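Local atomic coordinates of CLIP-associating protein 2 (Mus musculus, PDB entry 3WOZ), a protein that probably binds tubulin through its TOG domains and contributes to the control of microtubule dynamics. Residues I151-N165 with S194-F207. Sequence-based numbering, arbitrary orientation.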
ATOM      1  N   ILE A 151      -1.962  -7.853   0.428  1.00 41.23           N
ATOM      2  CA  ILE A 151      -3.297  -8.470   0.302  1.00 42.11           C
ATOM      3  C   ILE A 151      -3.443  -9.570   1.334  1.00 42.24           C
ATOM      4  O   ILE A 151      -4.375  -9.554   2.130  1.00 42.11           O
ATOM      5  CB  ILE A 151      -3.555  -9.142  -1.082  1.00 42.15           C
ATOM      6  CG1 ILE A 151      -3.059  -8.296  -2.262  1.00 42.74           C
ATOM      7  CG2 ILE A 151      -5.035  -9.551  -1.224  1.00 42.49           C
ATOM      8  CD1 ILE A 151      -3.912  -7.134  -2.635  1.00 42.98           C
ATOM      9  N   GLU A 152      -2.511 -10.522   1.306  1.00 43.09           N
ATOM     10  CA  GLU A 152      -2.556 -11.675   2.197  1.00 44.01           C
ATOM     11  C   GLU A 152      -2.697 -11.259   3.660  1.00 44.02           C
ATOM     12  O   GLU A 152      -3.528 -11.808   4.378  1.00 44.33           O
ATOM     13  CB  GLU A 152      -1.325 -12.567   2.023  1.00 44.27           C
ATOM     14  CG  GLU A 152      -1.619 -14.028   2.356  1.00 46.68           C
ATOM     15  CD  GLU A 152      -0.525 -14.709   3.150  1.00 50.13           C
ATOM     16  OE1 GLU A 152       0.670 -14.406   2.933  1.00 51.58           O
ATOM     17  OE2 GLU A 152      -0.870 -15.573   3.989  1.00 52.12           O
ATOM     18  N   THR A 153      -1.893 -10.288   4.093  1.00 44.13           N
ATOM     19  CA  THR A 153      -1.935  -9.819   5.484  1.00 44.14           C
ATOM     20  C   THR A 153      -3.253  -9.099   5.792  1.00 44.47           C
ATOM     21  O   THR A 153      -3.811  -9.253   6.879  1.00 44.49           O
ATOM     22  CB  THR A 153      -0.726  -8.922   5.815  1.00 44.07           C
ATOM     23  OG1 THR A 153       0.475  -9.555   5.361  1.00 43.17           O
ATOM     24  CG2 THR A 153      -0.621  -8.671   7.313  1.00 43.91           C
ATOM     25  N   LEU A 154      -3.754  -8.328   4.827  1.00 45.07           N
ATOM     26  CA  LEU A 154      -5.029  -7.626   4.982  1.00 45.51           C
ATOM     27  C   LEU A 154      -6.186  -8.617   5.093  1.00 46.20           C
ATOM     28  O   LEU A 154      -7.139  -8.386   5.838  1.00 45.97           O
ATOM     29  CB  LEU A 154      -5.272  -6.651   3.819  1.00 45.36           C
ATOM     30  CG  LEU A 154      -6.476  -5.707   3.948  1.00 44.85           C
ATOM     31  CD1 LEU A 154      -6.251  -4.664   5.040  1.00 43.70           C
ATOM     32  CD2 LEU A 154      -6.785  -5.030   2.622  1.00 44.77           C
ATOM     33  N   ALA A 155      -6.081  -9.720   4.356  1.00 47.23           N
ATOM     34  CA  ALA A 155      -7.098 -10.769   4.361  1.00 48.49           C
ATOM     35  C   ALA A 155      -7.236 -11.444   5.725  1.00 49.19           C
ATOM     36  O   ALA A 155      -8.321 -11.908   6.080  1.00 49.57           O
ATOM     37  CB  ALA A 155      -6.799 -11.801   3.282  1.00 48.53           C
ATOM     38  N   LYS A 156      -6.138 -11.486   6.482  1.00 49.92           N
ATOM     39  CA  LYS A 156      -6.125 -12.073   7.823  1.00 50.51           C
ATOM     40  C   LYS A 156      -6.833 -11.204   8.864  1.00 50.63           C
ATOM     41  O   LYS A 156      -7.154 -11.676   9.955  1.00 50.89           O
ATOM     42  CB  LYS A 156      -4.686 -12.363   8.287  1.00 50.72           C
ATOM     43  CG  LYS A 156      -3.828 -13.183   7.317  1.00 51.93           C
ATOM     44  CD  LYS A 156      -4.411 -14.567   7.047  1.00 53.81           C
ATOM     45  CE  LYS A 156      -3.661 -15.284   5.932  1.00 54.68           C
ATOM     46  NZ  LYS A 156      -2.302 -15.726   6.360  1.00 56.39           N
ATOM     47  N   GLN A 157      -7.065  -9.937   8.534  1.00 50.76           N
ATOM     48  CA  GLN A 157      -7.718  -9.016   9.464  1.00 50.77           C
ATOM     49  C   GLN A 157      -9.084  -8.505   8.973  1.00 51.18           C
ATOM     50  O   GLN A 157      -9.779  -7.786   9.690  1.00 51.19           O
ATOM     51  CB  GLN A 157      -6.780  -7.848   9.821  1.00 50.53           C
ATOM     52  CG  GLN A 157      -6.450  -6.887   8.675  1.00 49.24           C
ATOM     53  CD  GLN A 157      -5.546  -5.735   9.102  1.00 48.01           C
ATOM     54  OE1 GLN A 157      -4.476  -5.947   9.671  1.00 48.55           O
ATOM     55  NE2 GLN A 157      -5.970  -4.510   8.816  1.00 46.85           N
HETATM   56  N   MSE A 158      -9.460  -8.884   7.756  1.00 51.76           N
HETATM   57  CA  MSE A 158     -10.705  -8.422   7.141  1.00 52.60           C
HETATM   58  C   MSE A 158     -11.953  -9.116   7.673  1.00 53.00           C
HETATM   59  O   MSE A 158     -11.880 -10.202   8.247  1.00 52.81           O
HETATM   60  CB  MSE A 158     -10.648  -8.634   5.630  1.00 52.79           C
HETATM   61  CG  MSE A 158     -10.132  -7.457   4.845  1.00 53.80           C
HETATM   62 SE   MSE A 158      -9.643  -8.000   3.050  1.00 57.36          SE
HETATM   63  CE  MSE A 158     -11.404  -8.209   2.233  1.00 56.04           C
ATOM     64  N   ASP A 159     -13.096  -8.469   7.471  1.00 53.86           N
ATOM     65  CA  ASP A 159     -14.400  -9.114   7.604  1.00 54.64           C
ATOM     66  C   ASP A 159     -14.714  -9.828   6.295  1.00 55.03           C
ATOM     67  O   ASP A 159     -14.294  -9.365   5.236  1.00 55.03           O
ATOM     68  CB  ASP A 159     -15.489  -8.077   7.884  1.00 54.75           C
ATOM     69  CG  ASP A 159     -15.592  -7.706   9.350  1.00 55.45           C
ATOM     70  OD1 ASP A 159     -15.111  -8.479  10.212  1.00 55.91           O
ATOM     71  OD2 ASP A 159     -16.174  -6.638   9.637  1.00 56.51           O
ATOM     72  N   PRO A 160     -15.448 -10.958   6.355  1.00 55.64           N
ATOM     73  CA  PRO A 160     -15.858 -11.671   5.138  1.00 56.08           C
ATOM     74  C   PRO A 160     -16.577 -10.796   4.098  1.00 56.62           C
ATOM     75  O   PRO A 160     -16.359 -10.973   2.899  1.00 56.68           O
ATOM     76  CB  PRO A 160     -16.798 -12.754   5.673  1.00 56.17           C
ATOM     77  CG  PRO A 160     -16.276 -13.041   7.038  1.00 55.95           C
ATOM     78  CD  PRO A 160     -15.798 -11.716   7.574  1.00 55.58           C
ATOM     79  N   ARG A 161     -17.401  -9.850   4.545  1.00 57.24           N
ATOM     80  CA  ARG A 161     -18.164  -9.007   3.614  1.00 58.06           C
ATOM     81  C   ARG A 161     -17.375  -7.796   3.091  1.00 58.20           C
ATOM     82  O   ARG A 161     -17.934  -6.916   2.426  1.00 58.28           O
ATOM     83  CB  ARG A 161     -19.521  -8.596   4.220  1.00 58.33           C
ATOM     84  CG  ARG A 161     -20.596  -8.100   3.219  1.00 59.34           C
ATOM     85  CD  ARG A 161     -20.575  -8.828   1.861  1.00 60.98           C
ATOM     86  NE  ARG A 161     -20.882 -10.255   1.962  1.00 62.53           N
ATOM     87  CZ  ARG A 161     -20.407 -11.191   1.142  1.00 63.31           C
ATOM     88  NH1 ARG A 161     -19.583 -10.867   0.151  1.00 63.47           N
ATOM     89  NH2 ARG A 161     -20.746 -12.462   1.317  1.00 63.02           N
ATOM     90  N   ASP A 162     -16.074  -7.767   3.375  1.00 58.35           N
ATOM     91  CA  ASP A 162     -15.184  -6.793   2.749  1.00 58.50           C
ATOM     92  C   ASP A 162     -14.747  -7.310   1.377  1.00 58.63           C
ATOM     93  O   ASP A 162     -14.229  -6.557   0.553  1.00 58.70           O
ATOM     94  CB  ASP A 162     -13.960  -6.521   3.629  1.00 58.44           C
ATOM     95  CG  ASP A 162     -14.300  -5.786   4.915  1.00 58.51           C
ATOM     96  OD1 ASP A 162     -13.559  -5.966   5.903  1.00 58.63           O
ATOM     97  OD2 ASP A 162     -15.293  -5.027   4.945  1.00 58.27           O
ATOM     98  N   PHE A 163     -14.963  -8.605   1.150  1.00 58.86           N
ATOM     99  CA  PHE A 163     -14.612  -9.256  -0.105  1.00 59.16           C
ATOM    100  C   PHE A 163     -15.868  -9.695  -0.861  1.00 59.49           C
ATOM    101  O   PHE A 163     -16.591 -10.590  -0.417  1.00 59.48           O
ATOM    102  CB  PHE A 163     -13.684 -10.444   0.159  1.00 59.03           C
ATOM    103  CG  PHE A 163     -13.433 -11.306  -1.049  1.00 59.19           C
ATOM    104  CD1 PHE A 163     -13.974 -12.586  -1.127  1.00 59.35           C
ATOM    105  CD2 PHE A 163     -12.658 -10.844  -2.106  1.00 59.37           C
ATOM    106  CE1 PHE A 163     -13.743 -13.393  -2.242  1.00 59.59           C
ATOM    107  CE2 PHE A 163     -12.425 -11.644  -3.226  1.00 59.38           C
ATOM    108  CZ  PHE A 163     -12.971 -12.918  -3.294  1.00 59.26           C
ATOM    109  N   THR A 164     -16.117  -9.056  -2.004  1.00 59.75           N
ATOM    110  CA  THR A 164     -17.309  -9.331  -2.809  1.00 60.17           C
ATOM    111  C   THR A 164     -16.973  -9.702  -4.255  1.00 60.40           C
ATOM    112  O   THR A 164     -15.965  -9.250  -4.811  1.00 60.34           O
ATOM    113  CB  THR A 164     -18.297  -8.136  -2.817  1.00 60.14           C
ATOM    114  OG1 THR A 164     -17.613  -6.943  -3.215  1.00 60.32           O
ATOM    115  CG2 THR A 164     -18.915  -7.924  -1.443  1.00 60.28           C
ATOM    116  N   ASN A 165     -17.833 -10.526  -4.849  1.00 60.67           N
ATOM    117  CA  ASN A 165     -17.716 -10.914  -6.250  1.00 61.11           C
ATOM    118  C   ASN A 165     -18.214  -9.801  -7.169  1.00 61.25           C
ATOM    119  O   ASN A 165     -19.370  -9.796  -7.597  1.00 61.45           O
ATOM    120  CB  ASN A 165     -18.463 -12.232  -6.515  1.00 61.14           C
ATOM    121  CG  ASN A 165     -18.279 -12.743  -7.940  1.00 61.49           C
ATOM    122  OD1 ASN A 165     -17.326 -12.382  -8.627  1.00 61.96           O
ATOM    123  ND2 ASN A 165     -19.200 -13.591  -8.385  1.00 61.60           N
ATOM    124  N   SER A 194      -0.860 -17.988  -1.569  1.00 56.93           N
ATOM    125  CA  SER A 194      -1.276 -17.528  -0.252  1.00 56.79           C
ATOM    126  C   SER A 194      -2.431 -16.531  -0.351  1.00 56.59           C
ATOM    127  O   SER A 194      -3.358 -16.587   0.455  1.00 56.67           O
ATOM    128  CB  SER A 194      -0.091 -16.931   0.518  1.00 56.81           C
ATOM    129  OG  SER A 194       0.488 -15.847  -0.188  1.00 56.98           O
ATOM    130  N   VAL A 195      -2.382 -15.640  -1.343  1.00 56.36           N
ATOM    131  CA  VAL A 195      -3.474 -14.684  -1.571  1.00 56.36           C
ATOM    132  C   VAL A 195      -4.779 -15.406  -1.918  1.00 56.52           C
ATOM    133  O   VAL A 195      -5.812 -15.150  -1.301  1.00 56.45           O
ATOM    134  CB  VAL A 195      -3.114 -13.620  -2.640  1.00 56.22           C
ATOM    135  CG1 VAL A 195      -4.359 -12.891  -3.146  1.00 56.07           C
ATOM    136  CG2 VAL A 195      -2.134 -12.619  -2.065  1.00 56.09           C
ATOM    137  N   LEU A 196      -4.715 -16.326  -2.879  1.00 56.91           N
ATOM    138  CA  LEU A 196      -5.887 -17.108  -3.283  1.00 57.21           C
ATOM    139  C   LEU A 196      -6.417 -17.960  -2.135  1.00 57.44           C
ATOM    140  O   LEU A 196      -7.626 -18.036  -1.928  1.00 57.65           O
ATOM    141  CB  LEU A 196      -5.576 -17.978  -4.507  1.00 57.00           C
ATOM    142  CG  LEU A 196      -5.256 -17.253  -5.817  1.00 56.67           C
ATOM    143  CD1 LEU A 196      -4.880 -18.248  -6.901  1.00 56.86           C
ATOM    144  CD2 LEU A 196      -6.414 -16.377  -6.279  1.00 56.88           C
ATOM    145  N   ILE A 197      -5.505 -18.577  -1.389  1.00 57.93           N
ATOM    146  CA  ILE A 197      -5.850 -19.365  -0.206  1.00 58.39           C
ATOM    147  C   ILE A 197      -6.574 -18.505   0.831  1.00 58.71           C
ATOM    148  O   ILE A 197      -7.660 -18.866   1.291  1.00 58.89           O
ATOM    149  CB  ILE A 197      -4.590 -20.034   0.429  1.00 58.46           C
ATOM    150  CG1 ILE A 197      -4.061 -21.180  -0.450  1.00 58.86           C
ATOM    151  CG2 ILE A 197      -4.864 -20.513   1.862  1.00 58.34           C
ATOM    152  CD1 ILE A 197      -4.957 -22.417  -0.525  1.00 59.65           C
ATOM    153  N   SER A 198      -5.972 -17.369   1.182  1.00 58.93           N
ATOM    154  CA  SER A 198      -6.526 -16.484   2.208  1.00 59.15           C
ATOM    155  C   SER A 198      -7.902 -15.931   1.838  1.00 59.27           C
ATOM    156  O   SER A 198      -8.792 -15.886   2.684  1.00 59.29           O
ATOM    157  CB  SER A 198      -5.553 -15.349   2.550  1.00 59.07           C
ATOM    158  OG  SER A 198      -5.115 -14.673   1.385  1.00 58.99           O
ATOM    159  N   LEU A 199      -8.076 -15.523   0.582  1.00 59.59           N
ATOM    160  CA  LEU A 199      -9.372 -15.019   0.116  1.00 59.97           C
ATOM    161  C   LEU A 199     -10.443 -16.112   0.110  1.00 60.36           C
ATOM    162  O   LEU A 199     -11.605 -15.848   0.423  1.00 60.31           O
ATOM    163  CB  LEU A 199      -9.257 -14.367  -1.266  1.00 59.90           C
ATOM    164  CG  LEU A 199      -8.391 -13.108  -1.416  1.00 59.84           C
ATOM    165  CD1 LEU A 199      -8.431 -12.608  -2.852  1.00 59.89           C
ATOM    166  CD2 LEU A 199      -8.803 -11.997  -0.452  1.00 59.82           C
ATOM    167  N   PHE A 200     -10.041 -17.335  -0.235  1.00 60.96           N
ATOM    168  CA  PHE A 200     -10.942 -18.489  -0.194  1.00 61.61           C
ATOM    169  C   PHE A 200     -11.394 -18.771   1.237  1.00 61.90           C
ATOM    170  O   PHE A 200     -12.589 -18.923   1.491  1.00 62.02           O
ATOM    171  CB  PHE A 200     -10.272 -19.726  -0.805  1.00 61.69           C
ATOM    172  CG  PHE A 200     -11.148 -20.956  -0.822  1.00 62.28           C
ATOM    173  CD1 PHE A 200     -12.119 -21.127  -1.808  1.00 62.65           C
ATOM    174  CD2 PHE A 200     -10.992 -21.950   0.139  1.00 62.75           C
ATOM    175  CE1 PHE A 200     -12.927 -22.262  -1.828  1.00 62.74           C
ATOM    176  CE2 PHE A 200     -11.796 -23.090   0.125  1.00 63.08           C
ATOM    177  CZ  PHE A 200     -12.762 -23.246  -0.861  1.00 62.73           C
ATOM    178  N   GLU A 201     -10.438 -18.819   2.164  1.00 62.16           N
ATOM    179  CA  GLU A 201     -10.729 -19.086   3.573  1.00 62.50           C
ATOM    180  C   GLU A 201     -11.456 -17.934   4.268  1.00 62.56           C
ATOM    181  O   GLU A 201     -12.149 -18.148   5.265  1.00 62.57           O
ATOM    182  CB  GLU A 201      -9.450 -19.462   4.334  1.00 62.64           C
ATOM    183  CG  GLU A 201      -8.953 -20.880   4.044  1.00 63.71           C
ATOM    184  CD  GLU A 201      -7.724 -21.271   4.856  1.00 65.23           C
ATOM    185  OE1 GLU A 201      -6.787 -21.845   4.263  1.00 65.91           O
ATOM    186  OE2 GLU A 201      -7.691 -21.011   6.080  1.00 65.84           O
ATOM    187  N   LEU A 202     -11.303 -16.720   3.739  1.00 62.60           N
ATOM    188  CA  LEU A 202     -11.990 -15.550   4.282  1.00 62.71           C
ATOM    189  C   LEU A 202     -13.488 -15.591   3.989  1.00 63.01           C
ATOM    190  O   LEU A 202     -14.310 -15.431   4.893  1.00 63.20           O
ATOM    191  CB  LEU A 202     -11.381 -14.251   3.737  1.00 62.48           C
ATOM    192  CG  LEU A 202     -12.115 -12.949   4.070  1.00 62.03           C
ATOM    193  CD1 LEU A 202     -11.952 -12.577   5.539  1.00 61.91           C
ATOM    194  CD2 LEU A 202     -11.639 -11.823   3.178  1.00 61.86           C
ATOM    195  N   ASN A 203     -13.831 -15.798   2.720  1.00 63.28           N
ATOM    196  CA  ASN A 203     -15.222 -15.857   2.290  1.00 63.55           C
ATOM    197  C   ASN A 203     -15.399 -16.923   1.211  1.00 63.85           C
ATOM    198  O   ASN A 203     -15.385 -16.624   0.015  1.00 63.71           O
ATOM    199  CB  ASN A 203     -15.686 -14.485   1.790  1.00 63.41           C
ATOM    200  CG  ASN A 203     -17.198 -14.373   1.694  1.00 63.18           C
ATOM    201  OD1 ASN A 203     -17.899 -15.359   1.463  1.00 63.24           O
ATOM    202  ND2 ASN A 203     -17.705 -13.160   1.859  1.00 62.52           N
ATOM    203  N   THR A 204     -15.553 -18.169   1.655  1.00 64.32           N
ATOM    204  CA  THR A 204     -15.678 -19.318   0.757  1.00 64.74           C
ATOM    205  C   THR A 204     -16.802 -19.158  -0.286  1.00 65.17           C
ATOM    206  O   THR A 204     -16.516 -19.179  -1.485  1.00 65.13           O
ATOM    207  CB  THR A 204     -15.808 -20.651   1.546  1.00 64.69           C
ATOM    208  OG1 THR A 204     -14.719 -20.770   2.472  1.00 64.68           O
ATOM    209  CG2 THR A 204     -15.800 -21.849   0.605  1.00 64.64           C
ATOM    210  N   PRO A 205     -18.069 -18.978   0.159  1.00 65.60           N
ATOM    211  CA  PRO A 205     -19.168 -18.889  -0.811  1.00 65.97           C
ATOM    212  C   PRO A 205     -18.975 -17.800  -1.868  1.00 66.35           C
ATOM    213  O   PRO A 205     -19.166 -18.063  -3.056  1.00 66.37           O
ATOM    214  CB  PRO A 205     -20.387 -18.585   0.067  1.00 65.95           C
ATOM    215  CG  PRO A 205     -20.050 -19.182   1.378  1.00 65.84           C
ATOM    216  CD  PRO A 205     -18.578 -18.916   1.543  1.00 65.69           C
ATOM    217  N   GLU A 206     -18.574 -16.603  -1.443  1.00 66.80           N
ATOM    218  CA  GLU A 206     -18.360 -15.490  -2.369  1.00 67.24           C
ATOM    219  C   GLU A 206     -17.176 -15.735  -3.307  1.00 67.70           C
ATOM    220  O   GLU A 206     -17.158 -15.231  -4.431  1.00 67.72           O
ATOM    221  CB  GLU A 206     -18.184 -14.173  -1.604  1.00 67.03           C
ATOM    222  CG  GLU A 206     -18.324 -12.910  -2.451  1.00 66.80           C
ATOM    223  CD  GLU A 206     -19.773 -12.516  -2.745  1.00 66.32           C
ATOM    224  OE1 GLU A 206     -19.972 -11.535  -3.491  1.00 65.18           O
ATOM    225  OE2 GLU A 206     -20.709 -13.170  -2.235  1.00 66.30           O
ATOM    226  N   PHE A 207     -16.195 -16.508  -2.842  1.00 68.33           N
ATOM    227  CA  PHE A 207     -15.051 -16.880  -3.676  1.00 68.96           C
ATOM    228  C   PHE A 207     -15.410 -17.989  -4.662  1.00 69.46           C
ATOM    229  O   PHE A 207     -14.872 -18.035  -5.769  1.00 69.40           O
ATOM    230  CB  PHE A 207     -13.849 -17.306  -2.828  1.00 68.84           C
ATOM    231  CG  PHE A 207     -12.561 -17.373  -3.603  1.00 68.79           C
ATOM    232  CD1 PHE A 207     -12.148 -18.562  -4.196  1.00 68.62           C
ATOM    233  CD2 PHE A 207     -11.766 -16.243  -3.749  1.00 68.64           C
ATOM    234  CE1 PHE A 207     -10.964 -18.623  -4.918  1.00 68.46           C
ATOM    235  CE2 PHE A 207     -10.579 -16.295  -4.472  1.00 68.56           C
ATOM    236  CZ  PHE A 207     -10.178 -17.488  -5.056  1.00 68.58           C
TER
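L202 and F163 are the two large bumps that lock helix 141-155 and the turn following it against helix 186-202, neighbouring helices of one layer of the HEAT-repeat array of this TOG domain, with helix 167-179 between them in sequence. The helical segments 151-155 and 194-202 run nearly parallel, 21° apart with axes 8.9 Å from each other, a closeness that suits small residues: the methyl of A155 rests on CB of S198, and V195 fits against CB and CG2 of I151. The chain from A155 to F163 curls into a hollow for L202. Leucine, branched at its end, fills it with both methyls: L202 CD1 lies 3.6 Å from M158 O and also near A155 O, while CD2 touches CE of selenomethionine M158 and CB of F163. The F163 side chain, with CG anti to the backbone N (chi1 171°), drives its ring the other way, into a pocket of segment 194-207. CB of L199 lies over one face of that ring, CB of N203 lies at its edge, and F163 CZ meets the ring edge of F207 at CD2, 3.6 Å away.

N203, between two helices, uses both ends of its amide. N203 ND2 gives a hydrogen bond of 2.8 Å to P160 O, which F163 N reaches from the opposite face of the carbonyl, and OD1 caps the next helix by accepting from E206 N. A leucine here would probably leave P160 O without one of its two donors and the start of helix 204-212 without its side-chain cap. E206, long enough to reach across to segment 151-165, forms a long salt bridge with R161 (R161 NH1 to E206 OE2, 3.5 Å). E206 OE1 takes the backbone N of N165 on the anti lone pair, at 2.7 Å and almost straight (176°).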